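Local coordinates for protein potential RNA-dependent RNA polymerase (Human picobirnavirus, PDB 5I62) that catalyses RNA-templated RNA synthesis from ribonucleoside triphosphates, probably serving both transcription and genome replication of this small double-stranded RNA virus, at residues Asn6-Ser9 with Lys10-Ile14; Gly18-Ala21 with Tyr22-Val26; Ile92-Tyr95 with Tyr96-Ser100; Arg296-Pro299 with Ile300-Ile304; Leu306-Asn309 with Trp310-Arg314. One frame throughout, in Å; residues are numbered along the deposited sequence.

Contacts 1 and 2 belong to the two N-terminal helices, 5-11 and 17-28, and each has one buried aromatic side and one exposed side. Those buried sides meet contact 5, the hairpin 306-314, whose other neighbour is the helix end of contact 3. The hairpin touches three of the others, apolar and aromatic toward contact 1, with an arginine on Trp310 toward contact 2 and a salt bridge toward contact 3. Contact 4 adjoins contact 5 along the chain and is the most buried of the five. Its chemistry is that of a loop: short overlapping turns, a water and a lysine turned back on a carbonyl, where contacts 2 and 3 rely on helical bonds reinforced by serines.

Contact 1 of 5, residues Asn6-Ser9 with Lys10-Ile14; sequences NVWS and KYFNI
Trp8 meets Phe12 and Ile14 where the short helix 5-11 frays into an extended strand-like loop near the start of the chain. This helix C-terminus is irregular: Trp8 O accepts from both Tyr11 N and Phe12 N, each 3.0 Å away, the first well above the carbonyl plane and the second nearly along the C=O axis. One oxygen therefore closes a three-residue and a four-residue step before the backbone opens out at Phe12.

From CB of Trp8, CG is placed anti to the backbone N (chi1 -180°), which lets the indole reach Phe12 and Ile14. On the five-membered ring CD1 touches CG1 and CD1 of Ile14, and Trp8 NE1 lies 3.7 Å from Ile14 CD1. Farther out Trp8 CZ2 passes 3.6 Å from Phe12 CD2, and at the outer rim Trp8 CH2 comes within 3.4 Å of Phe12 CE2. Phe12 lies over one indole face, the planes of its ring and the six-membered ring inclined at 38°, an oblique pairing. Large flat groups suit this buried side, where Trp8 also meets the ring of Trp310 and Phe12 rests on Val183 of strand 176-189.

Tyr11 runs alongside Val7, its CE1 3.9 Å from Val7 CG1, while the ring turns its edge in plane to Val7 O. Its hydroxyl is hydrogen-bonded to that of Tyr315, so a buried tyrosine has its polar end satisfied. On the exposed flank a lysine can lay its methylenes along the backbone: Lys10 CE sits 3.4 Å from Asn6 O.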
# COMPACT_ATOMS: atom_id res chain seq x y z
N ASN A 6 -24.17 -26.08 4.69
CA ASN A 6 -24.01 -26.50 3.31
C ASN A 6 -24.14 -25.34 2.32
O ASN A 6 -24.03 -25.57 1.11
CB ASN A 6 -25.00 -27.64 2.98
CG ASN A 6 -26.46 -27.19 3.02
OD1 ASN A 6 -26.78 -26.10 3.49
ND2 ASN A 6 -27.35 -28.06 2.54
N VAL A 7 -24.34 -24.12 2.79
CA VAL A 7 -24.11 -22.94 1.95
C VAL A 7 -22.68 -22.44 2.11
O VAL A 7 -22.00 -22.15 1.12
CB VAL A 7 -25.14 -21.84 2.23
CG1 VAL A 7 -24.79 -20.57 1.44
CG2 VAL A 7 -26.53 -22.30 1.86
N TRP A 8 -22.20 -22.41 3.36
CA TRP A 8 -20.80 -22.08 3.63
C TRP A 8 -19.86 -22.96 2.82
O TRP A 8 -18.85 -22.48 2.29
CB TRP A 8 -20.53 -22.21 5.13
CG TRP A 8 -19.13 -21.90 5.58
CD1 TRP A 8 -18.20 -22.79 6.04
CD2 TRP A 8 -18.51 -20.60 5.65
NE1 TRP A 8 -17.03 -22.13 6.38
CE2 TRP A 8 -17.20 -20.79 6.15
CE3 TRP A 8 -18.93 -19.30 5.32
CZ2 TRP A 8 -16.31 -19.73 6.34
CZ3 TRP A 8 -18.05 -18.25 5.51
CH2 TRP A 8 -16.75 -18.46 6.02
N SER A 9 -20.19 -24.25 2.67
CA SER A 9 -19.32 -25.14 1.93
C SER A 9 -19.38 -24.93 0.41
O SER A 9 -18.65 -25.60 -0.32
CB SER A 9 -19.62 -26.60 2.29
OG SER A 9 -20.97 -26.93 2.04
N LYS A 10 -20.23 -24.01 -0.08
CA LYS A 10 -20.17 -23.61 -1.48
C LYS A 10 -19.24 -22.43 -1.71
O LYS A 10 -18.88 -22.15 -2.86
CB LYS A 10 -21.57 -23.26 -1.99
CG LYS A 10 -22.56 -24.41 -1.92
CD LYS A 10 -23.93 -23.94 -2.38
CE LYS A 10 -24.97 -25.05 -2.16
NZ LYS A 10 -24.44 -26.35 -2.69
N TYR A 11 -18.86 -21.73 -0.63
CA TYR A 11 -17.86 -20.67 -0.65
C TYR A 11 -16.47 -21.18 -0.32
O TYR A 11 -15.48 -20.67 -0.85
CB TYR A 11 -18.24 -19.58 0.35
CG TYR A 11 -19.47 -18.79 -0.05
CD1 TYR A 11 -20.74 -19.28 0.21
CD2 TYR A 11 -19.35 -17.55 -0.66
CE1 TYR A 11 -21.87 -18.56 -0.16
CE2 TYR A 11 -20.47 -16.82 -1.02
CZ TYR A 11 -21.72 -17.33 -0.77
OH TYR A 11 -22.84 -16.61 -1.14
N PHE A 12 -16.37 -22.18 0.56
CA PHE A 12 -15.08 -22.71 0.97
C PHE A 12 -15.06 -24.22 0.90
O PHE A 12 -16.07 -24.89 1.11
CB PHE A 12 -14.70 -22.25 2.37
CG PHE A 12 -14.56 -20.77 2.47
CD1 PHE A 12 -13.36 -20.16 2.13
CD2 PHE A 12 -15.64 -19.98 2.81
CE1 PHE A 12 -13.23 -18.79 2.18
CE2 PHE A 12 -15.51 -18.59 2.86
CZ PHE A 12 -14.30 -18.01 2.54
N ASN A 13 -13.89 -24.74 0.60
CA ASN A 13 -13.64 -26.18 0.56
C ASN A 13 -13.61 -26.67 2.00
O ASN A 13 -12.70 -26.32 2.76
CB ASN A 13 -12.33 -26.43 -0.17
CG ASN A 13 -12.07 -27.91 -0.42
OD1 ASN A 13 -12.95 -28.64 -0.88
ND2 ASN A 13 -10.86 -28.34 -0.13
N ILE A 14 -14.64 -27.43 2.41
CA ILE A 14 -14.87 -27.84 3.82
C ILE A 14 -14.82 -29.37 3.88
O ILE A 14 -15.48 -30.03 3.08
CB ILE A 14 -16.26 -27.32 4.35
CG1 ILE A 14 -16.36 -25.79 4.33
CG2 ILE A 14 -16.60 -27.84 5.75
CD1 ILE A 14 -15.22 -25.08 5.05

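Contact 2 of 5, residues Gly18-Ala21 with Tyr22-Val26; sequences GLRA and YFSNV
Tyr22 packs its CB against the turn before it, 3.4 Å from Leu19 O, and its N gives a 2.9 Å hydrogen bond to Gly18 O. With CG anti to the backbone N (chi1 -177°), the ring leads away from the residues before it and reaches Leu184, whose carbonyl oxygen accepts from the tyrosine hydroxyl.

Phe23 continues the pattern, its N bonded to Leu19 O. Its side chain runs alongside that of Leu19, and Phe23 CE2 meets Leu19 CD1 at 3.6 Å in an oblique approach. Tyr22 CD2 lies over one face of the phenylalanine ring, 4.0 Å above its plane. This is the buried face of an amphipathic alpha-helix, 17-28, where branched and aromatic residues fill the interface with Val183 of strand 176-189 and with Trp310.

Ser24 stands on the exposed side. Its OG turns back to Arg20 O, 3.0 Å away, while its N reaches the same oxygen at 3.1 Å from the opposite face of the carbonyl plane. A serine suits this place because its short hydroxyl can find a partner in its own helix. Arg20, bent along its chain, makes a cation-pi contact with Trp310. One step on, Asn25 N bonds to Ala21 O at 3.0 Å, alanine being a good helix former at an exposed position; Val26 N then continues the i to i+4 helix bonds to Tyr22 O.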
# COMPACT_ATOMS: atom_id res chain seq x y z
N GLY A 18 -7.48 -25.08 8.93
CA GLY A 18 -6.78 -23.80 8.88
C GLY A 18 -7.73 -22.61 8.80
O GLY A 18 -7.52 -21.58 9.44
N LEU A 19 -8.79 -22.74 7.99
CA LEU A 19 -9.80 -21.69 7.89
C LEU A 19 -10.53 -21.53 9.21
O LEU A 19 -10.87 -20.41 9.63
CB LEU A 19 -10.79 -22.03 6.78
CG LEU A 19 -11.82 -20.97 6.38
CD1 LEU A 19 -11.14 -19.67 5.93
CD2 LEU A 19 -12.76 -21.53 5.32
N ARG A 20 -10.80 -22.65 9.88
CA ARG A 20 -11.46 -22.63 11.18
C ARG A 20 -10.63 -21.87 12.22
O ARG A 20 -11.16 -21.03 12.95
CB ARG A 20 -11.70 -24.07 11.61
CG ARG A 20 -12.24 -24.19 12.99
CD ARG A 20 -13.42 -23.33 13.14
NE ARG A 20 -14.63 -24.07 12.85
CZ ARG A 20 -15.81 -23.70 13.31
NH1 ARG A 20 -15.90 -22.59 14.04
NH2 ARG A 20 -16.89 -24.42 13.02
N ALA A 21 -9.34 -22.18 12.30
CA ALA A 21 -8.46 -21.43 13.19
C ALA A 21 -8.42 -19.96 12.81
O ALA A 21 -8.42 -19.08 13.69
CB ALA A 21 -7.05 -22.00 13.13
N TYR A 22 -8.35 -19.68 11.51
CA TYR A 22 -8.27 -18.30 11.04
C TYR A 22 -9.42 -17.47 11.62
O TYR A 22 -9.20 -16.42 12.23
CB TYR A 22 -8.28 -18.25 9.52
CG TYR A 22 -8.14 -16.84 8.98
CD1 TYR A 22 -6.88 -16.28 8.76
CD2 TYR A 22 -9.26 -16.06 8.73
CE1 TYR A 22 -6.76 -14.97 8.29
CE2 TYR A 22 -9.14 -14.76 8.26
CZ TYR A 22 -7.89 -14.23 8.04
OH TYR A 22 -7.78 -12.94 7.57
N PHE A 23 -10.65 -17.93 11.43
CA PHE A 23 -11.78 -17.12 11.87
C PHE A 23 -11.91 -17.08 13.39
O PHE A 23 -12.42 -16.08 13.93
CB PHE A 23 -13.07 -17.60 11.21
CG PHE A 23 -13.23 -17.10 9.80
CD1 PHE A 23 -13.22 -15.73 9.55
CD2 PHE A 23 -13.36 -17.97 8.73
CE1 PHE A 23 -13.38 -15.23 8.26
CE2 PHE A 23 -13.51 -17.47 7.43
CZ PHE A 23 -13.52 -16.10 7.21
N SER A 24 -11.47 -18.12 14.09
CA SER A 24 -11.40 -18.04 15.55
C SER A 24 -10.50 -16.90 15.98
O SER A 24 -10.80 -16.18 16.93
CB SER A 24 -10.86 -19.35 16.16
OG SER A 24 -11.70 -20.43 15.82
N ASN A 25 -9.35 -16.76 15.32
CA ASN A 25 -8.44 -15.67 15.64
C ASN A 25 -9.05 -14.32 15.27
O ASN A 25 -8.85 -13.33 15.98
CB ASN A 25 -7.11 -15.89 14.94
CG ASN A 25 -6.11 -14.80 15.27
OD1 ASN A 25 -5.69 -14.05 14.38
ND2 ASN A 25 -5.76 -14.67 16.54
N VAL A 26 -9.81 -14.26 14.17
CA VAL A 26 -10.53 -13.02 13.84
C VAL A 26 -11.48 -12.64 14.97
O VAL A 26 -11.55 -11.48 15.39
CB VAL A 26 -11.28 -13.16 12.50
CG1 VAL A 26 -12.23 -11.95 12.31
CG2 VAL A 26 -10.30 -13.27 11.32

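Contact 3 of 5, residues Ile92-Tyr95 with Tyr96-Ser100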
# COMPACT_ATOMS: atom_id res chain seq x y z
N ILE A 92 -15.60 -2.42 8.98
CA ILE A 92 -16.23 -3.10 7.85
C ILE A 92 -17.35 -2.25 7.27
O ILE A 92 -17.43 -2.07 6.05
CB ILE A 92 -16.75 -4.48 8.26
CG1 ILE A 92 -15.65 -5.34 8.87
CG2 ILE A 92 -17.41 -5.18 7.04
CD1 ILE A 92 -16.17 -6.69 9.30
N ASP A 93 -18.25 -1.78 8.15
CA ASP A 93 -19.35 -0.90 7.75
C ASP A 93 -18.86 0.21 6.83
O ASP A 93 -19.53 0.56 5.85
CB ASP A 93 -20.01 -0.27 8.99
CG ASP A 93 -20.78 -1.28 9.84
OD1 ASP A 93 -21.08 -2.40 9.36
OD2 ASP A 93 -21.10 -0.93 11.01
N SER A 94 -17.70 0.79 7.15
CA SER A 94 -17.17 1.92 6.40
C SER A 94 -17.08 1.63 4.90
O SER A 94 -17.38 2.50 4.07
CB SER A 94 -15.79 2.30 6.95
OG SER A 94 -15.31 3.50 6.35
N TYR A 95 -16.68 0.41 4.53
CA TYR A 95 -16.58 0.08 3.12
C TYR A 95 -17.93 0.11 2.41
O TYR A 95 -17.99 0.37 1.21
CB TYR A 95 -15.93 -1.30 2.94
CG TYR A 95 -14.44 -1.25 3.13
CD1 TYR A 95 -13.89 -1.30 4.40
CD2 TYR A 95 -13.60 -1.10 2.05
CE1 TYR A 95 -12.53 -1.23 4.59
CE2 TYR A 95 -12.23 -1.02 2.22
CZ TYR A 95 -11.70 -1.09 3.49
OH TYR A 95 -10.34 -1.02 3.65
N TYR A 96 -19.00 -0.22 3.13
CA TYR A 96 -20.33 -0.28 2.55
C TYR A 96 -21.03 1.07 2.62
O TYR A 96 -21.79 1.43 1.72
CB TYR A 96 -21.17 -1.34 3.27
CG TYR A 96 -20.72 -2.75 2.97
CD1 TYR A 96 -19.71 -3.34 3.71
CD2 TYR A 96 -21.27 -3.46 1.91
CE1 TYR A 96 -19.27 -4.63 3.43
CE2 TYR A 96 -20.84 -4.75 1.62
CZ TYR A 96 -19.84 -5.33 2.37
OH TYR A 96 -19.41 -6.60 2.07
N ASP A 97 -20.79 1.82 3.69
CA ASP A 97 -21.53 3.05 3.93
C ASP A 97 -20.85 4.28 3.33
O ASP A 97 -21.53 5.26 3.03
CB ASP A 97 -21.73 3.23 5.43
CG ASP A 97 -22.61 2.13 6.03
OD1 ASP A 97 -23.43 1.54 5.29
OD2 ASP A 97 -22.46 1.84 7.24
N SER A 98 -19.54 4.24 3.11
CA SER A 98 -18.85 5.45 2.67
C SER A 98 -19.01 5.74 1.19
O SER A 98 -18.58 6.80 0.74
CB SER A 98 -17.35 5.36 3.00
OG SER A 98 -17.14 5.19 4.39
N ILE A 99 -19.57 4.82 0.40
CA ILE A 99 -19.68 5.06 -1.04
C ILE A 99 -20.95 5.78 -1.43
O ILE A 99 -21.19 5.99 -2.63
CB ILE A 99 -19.58 3.76 -1.85
CG1 ILE A 99 -20.71 2.80 -1.42
CG2 ILE A 99 -18.19 3.15 -1.68
CD1 ILE A 99 -20.84 1.60 -2.28
N SER A 100 -21.80 6.14 -0.48
CA SER A 100 -23.06 6.79 -0.80
C SER A 100 -23.09 8.26 -0.39
O SER A 100 -24.16 8.87 -0.33
CB SER A 100 -24.22 6.01 -0.19
OG SER A 100 -24.17 6.04 1.22
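Asp93 O receives two backbone donors as helix 89-97 nears its end, Asp97 N almost in line with the carbonyl at 2.8 Å and Tyr96 N far above its plane at 2.9 Å, so the last turns mix alpha and 3-10 steps.

One residue on, Ser94 O is doubly gripped as well, but by a single residue. Ser98 N reaches it at 2.9 Å and Ser98 OG at 2.7 Å, from opposite faces of the carbonyl plane. With OG anti to its own carbonyl carbon (chi1 -59°), the hydroxyl is swung back along the helix toward that oxygen. A buried serine fits here because its hydroxyl finds a partner in the preceding turn. Ser94 OG and Ser98 OG lie 3.2 Å apart.

Ile92 and Tyr96 project together from one flank of the helix, with Ile92 CG2 4.1 Å from Tyr96 CE1. The tyrosine ring turns its edge in plane to the helix backbone, Tyr96 CD1 lying 3.5 Å from Ile92 O. Asp93 and Asp97 line another side, their OD2 atoms 4.9 Å apart; the like charges probably disfavour each other, but Asp93 OD1 is tied into a salt bridge with Arg314 NH1.

That arginine, on strand 312-314, also makes a cation-pi contact with Tyr96. Ile92 and Tyr96 both pack on Leu306 of the partner strand 306-309, while Tyr95 faces strand 199-205 at Val202 and Trp204 and sends its hydroxyl to Ser322, so the helix end packs across one mixed sheet, from the hairpin to strand 199-205, with strand 176-189 between those two.

Contact 4 of 5, residues Arg296-Pro299 with Ile300-Ile304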
# COMPACT_ATOMS: atom_id res chain seq x y z
N ARG A 296 -17.33 -7.94 -16.93
CA ARG A 296 -17.46 -9.10 -16.04
C ARG A 296 -16.56 -9.06 -14.83
O ARG A 296 -16.99 -9.43 -13.74
CB ARG A 296 -17.15 -10.40 -16.79
CG ARG A 296 -18.27 -10.99 -17.59
CD ARG A 296 -17.69 -12.01 -18.56
NE ARG A 296 -17.76 -13.39 -18.08
CZ ARG A 296 -18.88 -14.10 -18.04
NH1 ARG A 296 -20.03 -13.56 -18.45
NH2 ARG A 296 -18.86 -15.34 -17.61
N VAL A 297 -15.30 -8.69 -15.00
CA VAL A 297 -14.29 -8.82 -13.95
C VAL A 297 -14.07 -7.51 -13.21
O VAL A 297 -14.02 -7.48 -11.98
CB VAL A 297 -12.96 -9.33 -14.56
CG1 VAL A 297 -11.88 -9.43 -13.47
CG2 VAL A 297 -13.15 -10.66 -15.27
N PHE A 298 -13.85 -6.43 -13.96
CA PHE A 298 -13.64 -5.11 -13.34
C PHE A 298 -14.57 -4.80 -12.17
O PHE A 298 -14.09 -4.27 -11.16
CB PHE A 298 -13.76 -4.01 -14.41
CG PHE A 298 -13.66 -2.63 -13.84
CD1 PHE A 298 -12.41 -2.07 -13.59
CD2 PHE A 298 -14.79 -1.91 -13.49
CE1 PHE A 298 -12.30 -0.81 -13.03
CE2 PHE A 298 -14.68 -0.65 -12.92
CZ PHE A 298 -13.43 -0.11 -12.70
N PRO A 299 -15.87 -5.07 -12.22
CA PRO A 299 -16.73 -4.65 -11.10
C PRO A 299 -16.58 -5.48 -9.83
O PRO A 299 -17.08 -5.05 -8.80
CB PRO A 299 -18.16 -4.78 -11.65
CG PRO A 299 -18.06 -5.55 -12.89
CD PRO A 299 -16.67 -5.46 -13.40
N ILE A 300 -15.93 -6.65 -9.88
CA ILE A 300 -15.99 -7.58 -8.75
C ILE A 300 -15.35 -6.98 -7.50
O ILE A 300 -15.84 -7.17 -6.39
CB ILE A 300 -15.34 -8.93 -9.12
CG1 ILE A 300 -16.19 -9.65 -10.16
CG2 ILE A 300 -15.09 -9.80 -7.89
CD1 ILE A 300 -15.46 -10.80 -10.81
N LYS A 301 -14.24 -6.25 -7.67
CA LYS A 301 -13.56 -5.72 -6.50
C LYS A 301 -14.42 -4.71 -5.74
O LYS A 301 -14.13 -4.43 -4.57
CB LYS A 301 -12.22 -5.09 -6.91
CG LYS A 301 -12.40 -3.81 -7.77
CD LYS A 301 -11.06 -3.19 -8.20
CE LYS A 301 -10.50 -3.85 -9.47
NZ LYS A 301 -11.23 -3.42 -10.70
N TYR A 302 -15.46 -4.17 -6.38
CA TYR A 302 -16.38 -3.21 -5.76
C TYR A 302 -17.68 -3.84 -5.29
O TYR A 302 -18.55 -3.13 -4.77
CB TYR A 302 -16.68 -2.07 -6.73
CG TYR A 302 -15.41 -1.40 -7.23
CD1 TYR A 302 -14.61 -0.68 -6.36
CD2 TYR A 302 -15.00 -1.52 -8.56
CE1 TYR A 302 -13.43 -0.08 -6.79
CE2 TYR A 302 -13.82 -0.91 -9.01
CZ TYR A 302 -13.04 -0.20 -8.10
OH TYR A 302 -11.87 0.43 -8.48
N ALA A 303 -17.86 -5.15 -5.48
CA ALA A 303 -19.12 -5.81 -5.13
C ALA A 303 -18.96 -7.19 -4.51
O ALA A 303 -19.97 -7.79 -4.15
CB ALA A 303 -20.02 -5.92 -6.37
N ILE A 304 -17.74 -7.71 -4.39
CA ILE A 304 -17.56 -9.11 -3.96
C ILE A 304 -18.07 -9.29 -2.53
O ILE A 304 -17.89 -8.37 -1.70
CB ILE A 304 -16.08 -9.53 -4.08
CG1 ILE A 304 -15.90 -11.05 -3.90
CG2 ILE A 304 -15.20 -8.74 -3.10
CD1 ILE A 304 -14.50 -11.53 -4.25
O HOH W 1 -12.22 -6.49 -9.87
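Arg296 touches the following residues through its backbone, its O lying 3.6 Å from Ile300 CD1, while the guanidinium group makes a salt bridge with Asp161. Val297 contributes its carbonyl oxygen: Ile300 N bonds to it at 3.0 Å from well above the carbonyl plane, and a water 2.9 Å from the same oxygen also accepts from Lys301 N at 3.0 Å. It stands in for the direct four-residue bond of a regular helix.

Here, inside the RdRp catalytic region, the chain leaves helix 288-296 for strand 306-309 in overlapping three-residue turns with helix-like torsions. Phe298 turns its ring inward against Leu281 of helix 271-284, as suits a large apolar group, and meets Tyr302 with the ring planes 56° apart, Phe298 CZ lying 3.8 Å from Tyr302 CE2 at the edge of the tyrosine ring. The backbone O of Phe298 is met on a lone pair, in the carbonyl plane, by Lys301 NZ at 3.0 Å. Lys301 chi1 of 68° lays CG over the centre of the Tyr302 ring, and bends at chi3 and chi4 bring NZ to Phe298 O. The buried ammonium also has the hydroxyl of Tyr218 and a salt bridge with Asp330, which probably offsets its charge.

Pro299, with no N-H to give, fits a place where the regular helical bonds have lapsed; its O opens the next turn, accepting from Tyr302 N at 3.0 Å.

Contact 5 of 5, residues Leu306-Asn309 with Trp310-Arg314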
# COMPACT_ATOMS: atom_id res chain seq x y z
N LEU A 306 -18.21 -10.49 1.40
CA LEU A 306 -17.17 -10.54 2.42
C LEU A 306 -17.49 -11.59 3.47
O LEU A 306 -18.49 -11.47 4.18
CB LEU A 306 -17.01 -9.19 3.11
CG LEU A 306 -15.97 -9.14 4.22
CD1 LEU A 306 -14.54 -9.37 3.69
CD2 LEU A 306 -16.08 -7.79 4.95
N ALA A 307 -16.62 -12.60 3.59
CA ALA A 307 -16.71 -13.59 4.67
C ALA A 307 -15.92 -13.04 5.86
O ALA A 307 -14.69 -13.00 5.84
CB ALA A 307 -16.17 -14.94 4.21
N TYR A 308 -16.62 -12.62 6.91
CA TYR A 308 -15.97 -11.96 8.03
C TYR A 308 -15.95 -12.82 9.29
O TYR A 308 -15.30 -12.44 10.28
CB TYR A 308 -16.62 -10.61 8.33
CG TYR A 308 -18.11 -10.69 8.63
CD1 TYR A 308 -18.57 -10.83 9.94
CD2 TYR A 308 -19.05 -10.61 7.61
CE1 TYR A 308 -19.91 -10.90 10.22
CE2 TYR A 308 -20.41 -10.67 7.88
CZ TYR A 308 -20.83 -10.82 9.18
OH TYR A 308 -22.18 -10.90 9.46
N ASN A 309 -16.62 -13.97 9.28
CA ASN A 309 -16.57 -14.94 10.37
C ASN A 309 -16.95 -16.29 9.78
O ASN A 309 -17.43 -16.38 8.66
CB ASN A 309 -17.50 -14.54 11.52
CG ASN A 309 -17.22 -15.33 12.81
OD1 ASN A 309 -16.26 -16.09 12.90
ND2 ASN A 309 -18.07 -15.12 13.81
N TRP A 310 -16.69 -17.35 10.55
CA TRP A 310 -17.10 -18.68 10.10
C TRP A 310 -18.61 -18.70 9.89
O TRP A 310 -19.38 -18.46 10.83
CB TRP A 310 -16.69 -19.75 11.11
CG TRP A 310 -16.99 -21.12 10.64
CD1 TRP A 310 -18.16 -21.80 10.79
CD2 TRP A 310 -16.11 -21.97 9.91
NE1 TRP A 310 -18.05 -23.05 10.21
CE2 TRP A 310 -16.80 -23.18 9.67
CE3 TRP A 310 -14.79 -21.85 9.46
CZ2 TRP A 310 -16.23 -24.25 8.99
CZ3 TRP A 310 -14.22 -22.91 8.78
CH2 TRP A 310 -14.94 -24.10 8.55
N GLY A 311 -19.05 -18.96 8.66
CA GLY A 311 -20.47 -19.01 8.40
C GLY A 311 -21.16 -17.67 8.28
O GLY A 311 -22.39 -17.62 8.28
N GLU A 312 -20.42 -16.56 8.19
CA GLU A 312 -21.04 -15.24 8.12
C GLU A 312 -20.48 -14.48 6.94
O GLU A 312 -19.26 -14.34 6.81
CB GLU A 312 -20.82 -14.46 9.42
CG GLU A 312 -21.42 -15.17 10.62
CD GLU A 312 -21.44 -14.29 11.84
OE1 GLU A 312 -22.13 -13.24 11.81
OE2 GLU A 312 -20.75 -14.63 12.82
N ILE A 313 -21.38 -13.99 6.09
CA ILE A 313 -21.03 -13.36 4.83
C ILE A 313 -21.88 -12.11 4.66
O ILE A 313 -23.09 -12.11 4.92
CB ILE A 313 -21.23 -14.33 3.65
CG1 ILE A 313 -20.45 -15.64 3.85
CG2 ILE A 313 -20.82 -13.66 2.32
CD1 ILE A 313 -20.78 -16.71 2.80
N ARG A 314 -21.26 -11.04 4.22
CA ARG A 314 -21.96 -9.80 3.95
C ARG A 314 -21.96 -9.56 2.45
O ARG A 314 -20.97 -9.86 1.78
CB ARG A 314 -21.29 -8.65 4.70
CG ARG A 314 -21.98 -7.33 4.55
CD ARG A 314 -21.42 -6.35 5.55
NE ARG A 314 -22.11 -5.08 5.43
CZ ARG A 314 -21.96 -4.08 6.29
NH1 ARG A 314 -21.15 -4.22 7.33
NH2 ARG A 314 -22.61 -2.95 6.09
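The ring of Tyr308 lies across Glu312, so that Glu312 CB sits 3.6 Å above one face of the ring, toward its rim, in a CH-pi contact. The carboxylate plane is turned 63° from the ring. Tyrosine gets there with CG between its backbone N and carbonyl carbon (chi1 58°), a position that carries the ring across to the other strand, where its edge also meets Arg314 N.

Asn309 and Glu312 instead run side by side. Asn309 ND2 bonds to Glu312 OE2 at 2.9 Å, on the anti side and out of the carboxylate plane, with the amide and carboxylate inclined at 45°. The other end of the amide turns to the loop, OD1 taking Trp310 N at 2.7 Å, so both ends of the asparagine are used. On the face carrying Ala307 and Ile313, Ala307 CB lies 4.4 Å from Ile313 CG1, and Trp8 packs on both.

Glu312 N closes on Asn309 O at 3.0 Å, and Gly311 takes the positive phi that this turn needs. Before it, Tyr308 shifts the register by one residue. The whole is an antiparallel beta hairpin with a type II turn and a beta bulge, added in the RdRp catalytic region to the edge of strand 176-189.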